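Local coordinates for protein phiAB6 tailspike (Unidentified phage, PDB 5JS4) that forms the trimeric beta-helical tailspike of the phage and fragments the exopolysaccharide of its host, Acinetobacter baumannii, at residues D365-I370 and N374-K379; L340-S345 and V352-I357; A398-E403 and I418-G423. All coordinates share one frame; numbering follows the deposited sequence.

All three contacts are buried and lie inside the parallel beta-helix, each joining strands of two different faces of the coil. Interactions 1 and 2 are stacked neighbours, their centres about 6 Å apart, since strands 340-345 and 362-370 pair side by side on one face and 353-358 and 374-379 on another. Interaction 3 reaches the same two faces further along, its strand 398-402 pairing with 374-379. Chemistry varies with place: interaction 2 centres on a phenylalanine ring with an alanine methyl over one face, interaction 3 meets its ring at the edge, and interaction 1 mixes aliphatic packing with a glutamine amide. The pocket that binds a malonic acid molecule borders interactions 1 and 2 through Ile-370 and Arg-343.

Interaction 1 of 3, residues D365-I370 and N374-K379; sequences DHITLI and NQIVVK
Leu-369 and Ile-376 carry the tight part of this contact. The two side chains run roughly perpendicular, and the meeting point is between methyls: Leu-369 CD1 lies 3.8 Å from Ile-376 CD1. The same leucine methyl also touches Gln-375, its CD1 standing 3.8 Å from Gln-375 CB, where leucine and glutamine pass alongside, pointing opposite ways. Ile-376 turns its longer branch inward: CG1 is anti to the carbonyl carbon (chi1 -59°), and from there CD1 also reaches Ile-367, at 4.2 Å from that residue's CD1. The amide of Gln-375 closes the other end of the patch. Its NE2 comes 3.2 Å from Leu-369 O and hydrogen-bonds to Asn-371 O in the turn between the two segments, with a weak bond to Tyr-393 O.

Away from this core the packing thins. The CB of Ile-370 points away from the 374-379 segment, and its side chain lines the pocket where a malonic acid molecule is bound, together with Arg-343 and Tyr-394. His-366, partly exposed, packs instead on Asp-365 of a neighbouring subunit.

As in other parallel beta-helices, similar residues stack from coil to coil: Ile-376 lies between Ile-355 of strand 353-358 and Ile-400 of strand 398-402. Ile-367 packs on Ala-390 of the neighbouring strand 381-393, while Leu-369 meets Phe-354 of strand 353-358 across the interior.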
ATOM      1  N   ASP A 365      -2.271  19.677   8.451  1.00 12.23           N
ATOM      2  CA  ASP A 365      -2.731  19.476   7.081  1.00 13.36           C
ATOM      3  C   ASP A 365      -3.037  20.763   6.340  1.00 12.33           C
ATOM      4  O   ASP A 365      -3.455  21.760   6.932  1.00 12.28           O
ATOM      5  CB  ASP A 365      -3.955  18.566   7.049  1.00 16.69           C
ATOM      6  CG  ASP A 365      -5.123  19.140   7.804  1.00 17.09           C
ATOM      7  OD1 ASP A 365      -5.167  18.957   9.027  1.00 21.98           O
ATOM      8  OD2 ASP A 365      -6.007  19.758   7.173  1.00 23.24           O
ATOM      9  N   HIS A 366      -2.835  20.711   5.027  1.00 11.55           N
ATOM     10  CA  HIS A 366      -3.122  21.827   4.133  1.00 12.13           C
ATOM     11  C   HIS A 366      -2.348  23.061   4.559  1.00 11.24           C
ATOM     12  O   HIS A 366      -2.924  24.081   4.945  1.00 10.92           O
ATOM     13  CB  HIS A 366      -4.628  22.088   4.061  1.00 13.67           C
ATOM     14  CG  HIS A 366      -5.405  20.929   3.519  1.00 16.18           C
ATOM     15  ND1 HIS A 366      -5.787  20.843   2.199  1.00 19.48           N
ATOM     16  CD2 HIS A 366      -5.843  19.794   4.112  1.00 18.23           C
ATOM     17  CE1 HIS A 366      -6.444  19.713   2.006  1.00 20.07           C
ATOM     18  NE2 HIS A 366      -6.490  19.058   3.150  1.00 17.69           N
ATOM     19  N   ILE A 367      -1.024  22.942   4.494  1.00 11.05           N
ATOM     20  CA  ILE A 367      -0.137  24.054   4.804  1.00 11.14           C
ATOM     21  C   ILE A 367       0.860  24.300   3.679  1.00 11.09           C
ATOM     22  O   ILE A 367       1.210  23.392   2.917  1.00 10.66           O
ATOM     23  CB  ILE A 367       0.612  23.858   6.145  1.00 11.65           C
ATOM     24  CG1 ILE A 367       1.590  22.674   6.087  1.00 12.15           C
ATOM     25  CG2 ILE A 367      -0.392  23.687   7.279  1.00 11.96           C
ATOM     26  CD1 ILE A 367       2.502  22.573   7.294  1.00 12.33           C
ATOM     27  N   THR A 368       1.295  25.551   3.590  1.00 11.28           N
ATOM     28  CA  THR A 368       2.349  25.965   2.682  1.00 11.14           C
ATOM     29  C   THR A 368       3.338  26.783   3.495  1.00 11.38           C
ATOM     30  O   THR A 368       2.971  27.815   4.056  1.00 11.26           O
ATOM     31  CB  THR A 368       1.783  26.810   1.531  1.00 11.72           C
ATOM     32  OG1 THR A 368       0.784  26.054   0.844  1.00 12.66           O
ATOM     33  CG2 THR A 368       2.877  27.203   0.546  1.00 12.19           C
ATOM     34  N   LEU A 369       4.581  26.311   3.566  1.00 11.56           N
ATOM     35  CA  LEU A 369       5.628  26.986   4.335  1.00 12.03           C
ATOM     36  C   LEU A 369       6.786  27.338   3.421  1.00 12.79           C
ATOM     37  O   LEU A 369       7.220  26.512   2.616  1.00 12.63           O
ATOM     38  CB  LEU A 369       6.115  26.113   5.488  1.00 12.43           C
ATOM     39  CG  LEU A 369       5.039  25.661   6.481  1.00 12.69           C
ATOM     40  CD1 LEU A 369       5.656  24.804   7.573  1.00 13.05           C
ATOM     41  CD2 LEU A 369       4.306  26.839   7.101  1.00 12.80           C
ATOM     42  N   ILE A 370       7.273  28.570   3.558  1.00 13.23           N
ATOM     43  CA  ILE A 370       8.251  29.139   2.631  1.00 13.45           C
ATOM     44  C   ILE A 370       9.433  29.726   3.405  1.00 13.82           C
ATOM     45  O   ILE A 370       9.253  30.582   4.272  1.00 14.15           O
ATOM     46  CB  ILE A 370       7.611  30.230   1.745  1.00 14.50           C
ATOM     47  CG1 ILE A 370       6.297  29.738   1.118  1.00 14.82           C
ATOM     48  CG2 ILE A 370       8.569  30.660   0.643  1.00 14.84           C
ATOM     49  CD1 ILE A 370       5.054  30.067   1.918  1.00 16.08           C
ATOM     50  N   ASN A 374      14.405  25.465  10.114  1.00 14.97           N
ATOM     51  CA  ASN A 374      13.533  24.309  10.239  1.00 14.59           C
ATOM     52  C   ASN A 374      12.108  24.814  10.117  1.00 14.30           C
ATOM     53  O   ASN A 374      11.729  25.769  10.791  1.00 15.18           O
ATOM     54  CB  ASN A 374      13.725  23.605  11.588  1.00 15.24           C
ATOM     55  CG  ASN A 374      15.129  23.058  11.773  1.00 15.88           C
ATOM     56  OD1 ASN A 374      15.736  23.226  12.835  1.00 18.86           O
ATOM     57  ND2 ASN A 374      15.649  22.394  10.753  1.00 14.43           N
ATOM     58  N   GLN A 375      11.314  24.197   9.252  1.00 13.92           N
ATOM     59  CA  GLN A 375       9.947  24.665   9.059  1.00 14.03           C
ATOM     60  C   GLN A 375       9.043  24.119  10.161  1.00 14.13           C
ATOM     61  O   GLN A 375       8.419  24.890  10.890  1.00 16.20           O
ATOM     62  CB  GLN A 375       9.458  24.344   7.648  1.00 14.11           C
ATOM     63  CG  GLN A 375      10.135  25.238   6.617  1.00 14.39           C
ATOM     64  CD  GLN A 375       9.859  24.853   5.180  1.00 14.08           C
ATOM     65  OE1 GLN A 375       9.676  23.678   4.860  1.00 14.70           O
ATOM     66  NE2 GLN A 375       9.850  25.844   4.296  1.00 14.29           N
ATOM     67  N   ILE A 376       9.016  22.802  10.316  1.00 14.09           N
ATOM     68  CA  ILE A 376       8.293  22.166  11.409  1.00 14.21           C
ATOM     69  C   ILE A 376       9.303  21.609  12.403  1.00 14.50           C
ATOM     70  O   ILE A 376      10.114  20.756  12.054  1.00 15.27           O
ATOM     71  CB  ILE A 376       7.391  21.022  10.900  1.00 14.18           C
ATOM     72  CG1 ILE A 376       6.368  21.548   9.882  1.00 14.98           C
ATOM     73  CG2 ILE A 376       6.703  20.318  12.066  1.00 14.17           C
ATOM     74  CD1 ILE A 376       5.273  22.423  10.456  1.00 14.55           C
ATOM     75  N   VAL A 377       9.254  22.104  13.636  1.00 14.92           N
ATOM     76  CA  VAL A 377      10.115  21.618  14.704  1.00 15.07           C
ATOM     77  C   VAL A 377       9.269  20.771  15.642  1.00 14.70           C
ATOM     78  O   VAL A 377       8.425  21.292  16.366  1.00 14.92           O
ATOM     79  CB  VAL A 377      10.768  22.780  15.481  1.00 15.39           C
ATOM     80  CG1 VAL A 377      11.637  22.256  16.619  1.00 15.85           C
ATOM     81  CG2 VAL A 377      11.596  23.642  14.539  1.00 15.67           C
ATOM     82  N   VAL A 378       9.489  19.462  15.612  1.00 14.93           N
ATOM     83  CA  VAL A 378       8.759  18.541  16.474  1.00 15.06           C
ATOM     84  C   VAL A 378       9.476  18.453  17.811  1.00 15.52           C
ATOM     85  O   VAL A 378      10.674  18.187  17.851  1.00 16.81           O
ATOM     86  CB  VAL A 378       8.674  17.128  15.864  1.00 16.16           C
ATOM     87  CG1 VAL A 378       7.882  16.202  16.779  1.00 17.07           C
ATOM     88  CG2 VAL A 378       8.043  17.178  14.478  1.00 16.16           C
ATOM     89  N   LYS A 379       8.742  18.678  18.895  1.00 15.35           N
ATOM     90  CA  LYS A 379       9.296  18.550  20.238  1.00 15.65           C
ATOM     91  C   LYS A 379       8.978  17.168  20.800  1.00 15.65           C
ATOM     92  O   LYS A 379       7.944  16.573  20.476  1.00 15.75           O
ATOM     93  CB  LYS A 379       8.767  19.657  21.155  1.00 17.12           C
ATOM     94  CG  LYS A 379       8.997  21.075  20.638  1.00 18.47           C
ATOM     95  CD  LYS A 379      10.466  21.434  20.449  1.00 20.40           C
ATOM     96  CE  LYS A 379      11.155  21.728  21.770  1.00 21.87           C
ATOM     97  NZ  LYS A 379      12.591  22.085  21.580  1.00 23.64           N
TER

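Interaction 2 of 3, residues L340-S345 and V352-I357; sequences LTARCS and VSFIEI
Phe-354 reaches across the interior of the parallel beta-helix to meet Ala-342 and Leu-340, joining strand 353-358 on one face of the coil to strand 340-345 on another. Its course from backbone to tip accounts for most of the contact. The CB leaves a backbone with helical angles, a kink within the strand, and packs 3.2 Å from Gln-375 O of the next coil. CG stands anti to the backbone N (chi1 177°), which sends the ring out toward the facing strand. Halfway up the ring, CE1 comes within 3.7 Å of Ala-342 CB, while on the other flank CE2 touches Leu-340 CD2. The tip, CZ, is gripped by both neighbours, at 3.5 Å from Ala-342 CB and 3.9 Å from Leu-340 CD2.

These two partners use different parts of the ring. The alanine methyl sits over a face in a CH-pi contact, 3.9 Å from the centroid and 29° off the ring normal. The leucine methyl, in contrast, lies at the edge, near the ring plane, its side chain coming from the direction opposite to that of the phenylalanine. The rings of Phe-330 and Phe-372 also meet Phe-354, which thus lies among both aromatic and aliphatic neighbours within the coil.

Further along, Cys-344 and Val-352 make a thinner contact, with the sulfur SG 4.1 Å from Val-352 CB.

The CB of Arg-343 points away from this interior. Its NH1 binds the malonic acid molecule in the outer pocket, and Ser-345, whose OG in turn bonds to Asp-316, holds the guanidinium from its own strand: Arg-343 NE donates to Ser-345 OG, which lies in the guanidinium plane, over 2.9 Å and at a nearly straight 168°.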
ATOM      1  N   LEU A 340      -3.071  26.987   6.144  1.00 11.55           N
ATOM      2  CA  LEU A 340      -2.115  28.035   6.485  1.00 11.76           C
ATOM      3  C   LEU A 340      -1.044  28.232   5.424  1.00 11.64           C
ATOM      4  O   LEU A 340      -0.517  27.272   4.875  1.00 11.78           O
ATOM      5  CB  LEU A 340      -1.439  27.698   7.816  1.00 12.83           C
ATOM      6  CG  LEU A 340      -0.328  28.636   8.299  1.00 13.63           C
ATOM      7  CD1 LEU A 340      -0.879  30.017   8.617  1.00 13.75           C
ATOM      8  CD2 LEU A 340       0.361  28.032   9.511  1.00 14.66           C
ATOM      9  N   THR A 341      -0.736  29.496   5.161  1.00 11.70           N
ATOM     10  CA  THR A 341       0.416  29.890   4.369  1.00 11.74           C
ATOM     11  C   THR A 341       1.305  30.716   5.288  1.00 12.03           C
ATOM     12  O   THR A 341       0.837  31.666   5.909  1.00 12.00           O
ATOM     13  CB  THR A 341      -0.017  30.726   3.154  1.00 12.06           C
ATOM     14  OG1 THR A 341      -1.024  30.012   2.426  1.00 12.26           O
ATOM     15  CG2 THR A 341       1.159  31.023   2.229  1.00 12.82           C
ATOM     16  N   ALA A 342       2.578  30.344   5.396  1.00 12.20           N
ATOM     17  CA  ALA A 342       3.501  31.076   6.256  1.00 12.49           C
ATOM     18  C   ALA A 342       4.888  31.126   5.642  1.00 13.25           C
ATOM     19  O   ALA A 342       5.424  30.101   5.221  1.00 13.21           O
ATOM     20  CB  ALA A 342       3.553  30.447   7.637  1.00 13.43           C
ATOM     21  N   ARG A 343       5.459  32.329   5.594  1.00 13.64           N
ATOM     22  CA  ARG A 343       6.790  32.538   5.051  1.00 13.96           C
ATOM     23  C   ARG A 343       7.679  33.272   6.042  1.00 14.22           C
ATOM     24  O   ARG A 343       7.194  33.906   6.986  1.00 13.86           O
ATOM     25  CB  ARG A 343       6.719  33.332   3.739  1.00 14.56           C
ATOM     26  CG  ARG A 343       6.194  34.757   3.884  1.00 15.66           C
ATOM     27  CD  ARG A 343       6.337  35.561   2.600  1.00 16.77           C
ATOM     28  NE  ARG A 343       7.727  35.930   2.327  1.00 17.55           N
ATOM     29  CZ  ARG A 343       8.551  35.303   1.484  1.00 18.53           C
ATOM     30  NH1 ARG A 343       8.154  34.239   0.789  1.00 18.98           N
ATOM     31  NH2 ARG A 343       9.795  35.750   1.335  1.00 19.89           N
ATOM     32  N   CYS A 344       8.984  33.176   5.814  1.00 15.20           N
ATOM     33  CA  CYS A 344       9.961  34.001   6.501  1.00 15.84           C
ATOM     34  C   CYS A 344      10.617  34.903   5.467  1.00 16.38           C
ATOM     35  O   CYS A 344      11.166  34.417   4.473  1.00 16.05           O
ATOM     36  CB  CYS A 344      11.015  33.139   7.183  1.00 16.08           C
ATOM     37  SG  CYS A 344      12.169  34.086   8.196  1.00 18.82           S
ATOM     38  N   SER A 345      10.537  36.211   5.695  1.00 17.09           N
ATOM     39  CA  SER A 345      11.134  37.198   4.803  1.00 18.06           C
ATOM     40  C   SER A 345      12.456  37.687   5.379  1.00 18.79           C
ATOM     41  O   SER A 345      12.559  37.932   6.582  1.00 18.20           O
ATOM     42  CB  SER A 345      10.188  38.387   4.619  1.00 18.57           C
ATOM     43  OG  SER A 345       8.972  37.988   4.011  1.00 18.92           O
ATOM     44  N   VAL A 352      16.059  31.236  11.515  1.00 17.49           N
ATOM     45  CA  VAL A 352      14.725  31.435  12.059  1.00 16.62           C
ATOM     46  C   VAL A 352      13.871  30.246  11.640  1.00 15.50           C
ATOM     47  O   VAL A 352      13.706  29.988  10.452  1.00 15.46           O
ATOM     48  CB  VAL A 352      14.092  32.747  11.553  1.00 17.24           C
ATOM     49  CG1 VAL A 352      12.715  32.951  12.171  1.00 17.60           C
ATOM     50  CG2 VAL A 352      14.991  33.933  11.879  1.00 17.30           C
ATOM     51  N   SER A 353      13.353  29.510  12.619  1.00 14.84           N
ATOM     52  CA  SER A 353      12.476  28.366  12.353  1.00 14.69           C
ATOM     53  C   SER A 353      11.025  28.793  12.554  1.00 14.27           C
ATOM     54  O   SER A 353      10.767  29.818  13.184  1.00 14.88           O
ATOM     55  CB  SER A 353      12.848  27.196  13.264  1.00 15.54           C
ATOM     56  OG  SER A 353      14.127  26.685  12.913  1.00 15.88           O
ATOM     57  N   PHE A 354      10.072  28.033  12.009  1.00 13.25           N
ATOM     58  CA  PHE A 354       8.678  28.496  12.019  1.00 13.42           C
ATOM     59  C   PHE A 354       7.897  28.140  13.281  1.00 13.18           C
ATOM     60  O   PHE A 354       7.444  29.037  13.989  1.00 13.49           O
ATOM     61  CB  PHE A 354       7.894  28.044  10.778  1.00 13.62           C
ATOM     62  CG  PHE A 354       6.446  28.457  10.806  1.00 13.41           C
ATOM     63  CD1 PHE A 354       6.095  29.784  11.037  1.00 13.86           C
ATOM     64  CD2 PHE A 354       5.430  27.527  10.617  1.00 13.49           C
ATOM     65  CE1 PHE A 354       4.770  30.176  11.081  1.00 14.45           C
ATOM     66  CE2 PHE A 354       4.100  27.916  10.656  1.00 13.87           C
ATOM     67  CZ  PHE A 354       3.770  29.242  10.892  1.00 13.60           C
ATOM     68  N   ILE A 355       7.722  26.852  13.561  1.00 13.40           N
ATOM     69  CA  ILE A 355       6.804  26.444  14.623  1.00 13.11           C
ATOM     70  C   ILE A 355       7.252  25.191  15.380  1.00 13.00           C
ATOM     71  O   ILE A 355       7.770  24.241  14.788  1.00 13.57           O
ATOM     72  CB  ILE A 355       5.378  26.267  14.042  1.00 12.84           C
ATOM     73  CG1 ILE A 355       4.331  26.177  15.156  1.00 13.16           C
ATOM     74  CG2 ILE A 355       5.320  25.071  13.098  1.00 13.00           C
ATOM     75  CD1 ILE A 355       2.954  26.619  14.713  1.00 13.11           C
ATOM     76  N   GLU A 356       7.060  25.219  16.698  1.00 13.01           N
ATOM     77  CA  GLU A 356       7.329  24.079  17.564  1.00 13.91           C
ATOM     78  C   GLU A 356       6.014  23.451  17.992  1.00 13.71           C
ATOM     79  O   GLU A 356       5.128  24.138  18.506  1.00 14.18           O
ATOM     80  CB  GLU A 356       8.138  24.498  18.791  1.00 14.78           C
ATOM     81  CG  GLU A 356       9.551  24.923  18.439  1.00 16.15           C
ATOM     82  CD  GLU A 356      10.383  25.344  19.630  1.00 17.28           C
ATOM     83  OE1 GLU A 356       9.989  25.064  20.780  1.00 18.19           O
ATOM     84  OE2 GLU A 356      11.448  25.952  19.400  1.00 18.97           O
ATOM     85  N   ILE A 357       5.897  22.145  17.769  1.00 13.41           N
ATOM     86  CA  ILE A 357       4.684  21.395  18.082  1.00 13.49           C
ATOM     87  C   ILE A 357       5.080  20.070  18.734  1.00 13.30           C
ATOM     88  O   ILE A 357       6.054  19.441  18.325  1.00 14.65           O
ATOM     89  CB  ILE A 357       3.824  21.171  16.812  1.00 13.39           C
ATOM     90  CG1 ILE A 357       2.510  20.474  17.172  1.00 13.64           C
ATOM     91  CG2 ILE A 357       4.596  20.391  15.749  1.00 13.36           C
ATOM     92  CD1 ILE A 357       1.504  20.420  16.040  1.00 13.40           C
TER

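Interaction 3 of 3, residues A398-E403 and I418-G423; sequences AGIYCE and IYFQLG
Gly-399 and Ile-400 meet the ring of Phe-420 at its edge. The alpha carbon of the glycine, Gly-399 CA, lies 4.2 Å from Phe-420 CE1, and Ile-400 CD1 lies 4.3 Å from Phe-420 CZ, both near the ring plane. The same isoleucine methyl extends to a second aliphatic partner, at 4.4 Å from Ile-418 CD1. These are loose apolar contacts without a hydrogen bond between them, shared between the ring and Ile-400 CD1.

Phe-420 gets there with CG beside its own backbone N (chi1 -60°), which swings the ring toward the other segment. On one face, Ile-418 CG2 of its own strand lies 3.3 Å above the ring plane, offset toward the rim. CD1 of Ile-400 stands anti to its CA (chi2 167°), which carries the methyl out to the ring and to Ile-418. Gly-399 has no CB, which would clash with Phe-420 CE1, and the ring edge can therefore come up to the bare CA; the CA atoms of Gly-399 and Phe-420 are 7.1 Å apart.

The setting is the inside of a right-handed parallel beta-helix, the fold of the pectate lyase-like family. Strand 398-402 rounds a corner at Gly-399 and Ile-400, and strand 413-421 lies on another face, so the contact spans the coil's interior.

The next shell holds both sides in place. Phe-420 packs on Leu-392 of the preceding coil and on Ile-442 of the following one, with Ala-427 and Met-428 beside it, and Ile-400 also packs on Met-428. Further out, the side chains of strand 413-421 that face the other way serve the trimer: Tyr-419 packs on Val-383 of a neighbouring subunit while its hydroxyl bonds to Glu-445, and Gln-421 rests on Tyr-360 of that same neighbouring subunit.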
ATOM      1  N   ALA A 398      15.880  21.960   7.237  1.00 15.67           N
ATOM      2  CA  ALA A 398      14.944  20.843   7.130  1.00 14.75           C
ATOM      3  C   ALA A 398      13.503  21.317   7.019  1.00 14.16           C
ATOM      4  O   ALA A 398      13.128  22.340   7.590  1.00 14.73           O
ATOM      5  CB  ALA A 398      15.092  19.911   8.325  1.00 15.60           C
ATOM      6  N   GLY A 399      12.694  20.568   6.276  1.00 14.62           N
ATOM      7  CA  GLY A 399      11.256  20.796   6.260  1.00 13.90           C
ATOM      8  C   GLY A 399      10.653  20.402   7.598  1.00 13.48           C
ATOM      9  O   GLY A 399       9.852  21.139   8.172  1.00 13.56           O
ATOM     10  N   ILE A 400      11.048  19.228   8.088  1.00 13.04           N
ATOM     11  CA  ILE A 400      10.577  18.700   9.365  1.00 13.09           C
ATOM     12  C   ILE A 400      11.780  18.196  10.158  1.00 13.40           C
ATOM     13  O   ILE A 400      12.562  17.388   9.657  1.00 12.97           O
ATOM     14  CB  ILE A 400       9.573  17.545   9.162  1.00 13.59           C
ATOM     15  CG1 ILE A 400       8.398  18.004   8.290  1.00 13.80           C
ATOM     16  CG2 ILE A 400       9.068  17.034  10.506  1.00 13.97           C
ATOM     17  CD1 ILE A 400       7.524  16.877   7.778  1.00 13.77           C
ATOM     18  N   TYR A 401      11.918  18.675  11.393  1.00 13.63           N
ATOM     19  CA  TYR A 401      13.039  18.312  12.256  1.00 13.96           C
ATOM     20  C   TYR A 401      12.543  17.778  13.597  1.00 14.05           C
ATOM     21  O   TYR A 401      11.746  18.432  14.270  1.00 15.87           O
ATOM     22  CB  TYR A 401      13.948  19.523  12.487  1.00 14.63           C
ATOM     23  CG  TYR A 401      15.041  19.281  13.509  1.00 15.79           C
ATOM     24  CD1 TYR A 401      15.884  18.179  13.406  1.00 16.90           C
ATOM     25  CD2 TYR A 401      15.237  20.158  14.575  1.00 17.17           C
ATOM     26  CE1 TYR A 401      16.886  17.952  14.336  1.00 17.53           C
ATOM     27  CE2 TYR A 401      16.239  19.940  15.508  1.00 17.82           C
ATOM     28  CZ  TYR A 401      17.060  18.835  15.383  1.00 17.65           C
ATOM     29  OH  TYR A 401      18.057  18.608  16.305  1.00 19.34           O
ATOM     30  N   CYS A 402      13.022  16.593  13.972  1.00 14.59           N
ATOM     31  CA  CYS A 402      12.711  15.987  15.267  1.00 15.11           C
ATOM     32  C   CYS A 402      13.999  15.561  15.968  1.00 15.32           C
ATOM     33  O   CYS A 402      14.636  14.579  15.584  1.00 14.67           O
ATOM     34  CB  CYS A 402      11.778  14.784  15.091  1.00 15.51           C
ATOM     35  SG  CYS A 402      11.359  13.928  16.626  1.00 17.88           S
ATOM     36  N   GLU A 403      14.369  16.311  17.003  1.00 15.79           N
ATOM     37  CA  GLU A 403      15.587  16.054  17.769  1.00 15.95           C
ATOM     38  C   GLU A 403      15.441  14.834  18.680  1.00 15.59           C
ATOM     39  O   GLU A 403      16.362  14.017  18.781  1.00 15.98           O
ATOM     40  CB  GLU A 403      15.935  17.290  18.609  1.00 16.56           C
ATOM     41  CG  GLU A 403      17.235  17.178  19.398  1.00 18.26           C
ATOM     42  CD  GLU A 403      17.493  18.371  20.305  1.00 21.43           C
ATOM     43  OE1 GLU A 403      16.631  19.271  20.397  1.00 23.61           O
ATOM     44  OE2 GLU A 403      18.569  18.408  20.938  1.00 25.91           O
ATOM     45  N   ILE A 418       3.380  15.314   0.659  1.00 10.83           N
ATOM     46  CA  ILE A 418       4.276  16.423   0.971  1.00 10.95           C
ATOM     47  C   ILE A 418       5.198  16.699  -0.206  1.00 11.27           C
ATOM     48  O   ILE A 418       5.851  15.788  -0.724  1.00 11.85           O
ATOM     49  CB  ILE A 418       5.148  16.162   2.216  1.00 11.19           C
ATOM     50  CG1 ILE A 418       4.300  15.651   3.386  1.00 12.03           C
ATOM     51  CG2 ILE A 418       5.879  17.446   2.608  1.00 11.21           C
ATOM     52  CD1 ILE A 418       5.115  15.158   4.565  1.00 12.84           C
ATOM     53  N   TYR A 419       5.240  17.967  -0.608  1.00 11.30           N
ATOM     54  CA  TYR A 419       6.092  18.453  -1.684  1.00 11.63           C
ATOM     55  C   TYR A 419       7.220  19.268  -1.054  1.00 11.40           C
ATOM     56  O   TYR A 419       6.995  20.390  -0.602  1.00 12.11           O
ATOM     57  CB  TYR A 419       5.258  19.332  -2.622  1.00 12.34           C
ATOM     58  CG  TYR A 419       5.777  19.551  -4.034  1.00 13.47           C
ATOM     59  CD1 TYR A 419       7.134  19.456  -4.357  1.00 13.71           C
ATOM     60  CD2 TYR A 419       4.891  19.896  -5.045  1.00 14.71           C
ATOM     61  CE1 TYR A 419       7.577  19.678  -5.658  1.00 14.25           C
ATOM     62  CE2 TYR A 419       5.322  20.118  -6.338  1.00 15.28           C
ATOM     63  CZ  TYR A 419       6.663  20.010  -6.641  1.00 14.93           C
ATOM     64  OH  TYR A 419       7.067  20.237  -7.938  1.00 17.83           O
ATOM     65  N   PHE A 420       8.415  18.687  -1.002  1.00 11.74           N
ATOM     66  CA  PHE A 420       9.615  19.392  -0.551  1.00 11.95           C
ATOM     67  C   PHE A 420      10.336  19.934  -1.787  1.00 12.72           C
ATOM     68  O   PHE A 420      10.756  19.150  -2.643  1.00 13.43           O
ATOM     69  CB  PHE A 420      10.571  18.447   0.186  1.00 12.21           C
ATOM     70  CG  PHE A 420       9.998  17.791   1.418  1.00 12.14           C
ATOM     71  CD1 PHE A 420      10.125  18.389   2.663  1.00 12.32           C
ATOM     72  CD2 PHE A 420       9.396  16.539   1.343  1.00 11.42           C
ATOM     73  CE1 PHE A 420       9.632  17.774   3.804  1.00 12.29           C
ATOM     74  CE2 PHE A 420       8.903  15.916   2.479  1.00 11.36           C
ATOM     75  CZ  PHE A 420       9.023  16.535   3.711  1.00 12.16           C
ATOM     76  N   GLN A 421      10.497  21.254  -1.886  1.00 13.25           N
ATOM     77  CA  GLN A 421      11.152  21.849  -3.057  1.00 14.16           C
ATOM     78  C   GLN A 421      12.212  22.883  -2.693  1.00 14.76           C
ATOM     79  O   GLN A 421      11.979  23.769  -1.866  1.00 14.46           O
ATOM     80  CB  GLN A 421      10.129  22.482  -4.006  1.00 15.66           C
ATOM     81  CG  GLN A 421      10.741  22.936  -5.331  1.00 16.52           C
ATOM     82  CD  GLN A 421       9.714  23.339  -6.378  1.00 19.64           C
ATOM     83  OE1 GLN A 421       8.689  22.676  -6.554  1.00 21.94           O
ATOM     84  NE2 GLN A 421       9.994  24.422  -7.094  1.00 22.09           N
ATOM     85  N   LEU A 422      13.373  22.753  -3.335  1.00 15.32           N
ATOM     86  CA  LEU A 422      14.437  23.766  -3.305  1.00 16.08           C
ATOM     87  C   LEU A 422      14.941  24.117  -1.898  1.00 15.79           C
ATOM     88  O   LEU A 422      15.282  25.269  -1.612  1.00 17.01           O
ATOM     89  CB  LEU A 422      14.007  25.014  -4.093  1.00 16.93           C
ATOM     90  CG  LEU A 422      14.124  24.861  -5.613  1.00 17.83           C
ATOM     91  CD1 LEU A 422      13.342  25.945  -6.339  1.00 19.21           C
ATOM     92  CD2 LEU A 422      15.583  24.868  -6.053  1.00 17.68           C
ATOM     93  N   GLY A 423      15.001  23.107  -1.034  1.00 15.86           N
ATOM     94  CA  GLY A 423      15.598  23.253   0.288  1.00 15.85           C
ATOM     95  C   GLY A 423      17.108  23.102   0.231  1.00 16.21           C
ATOM     96  O   GLY A 423      17.628  22.282  -0.529  1.00 16.44           O
TER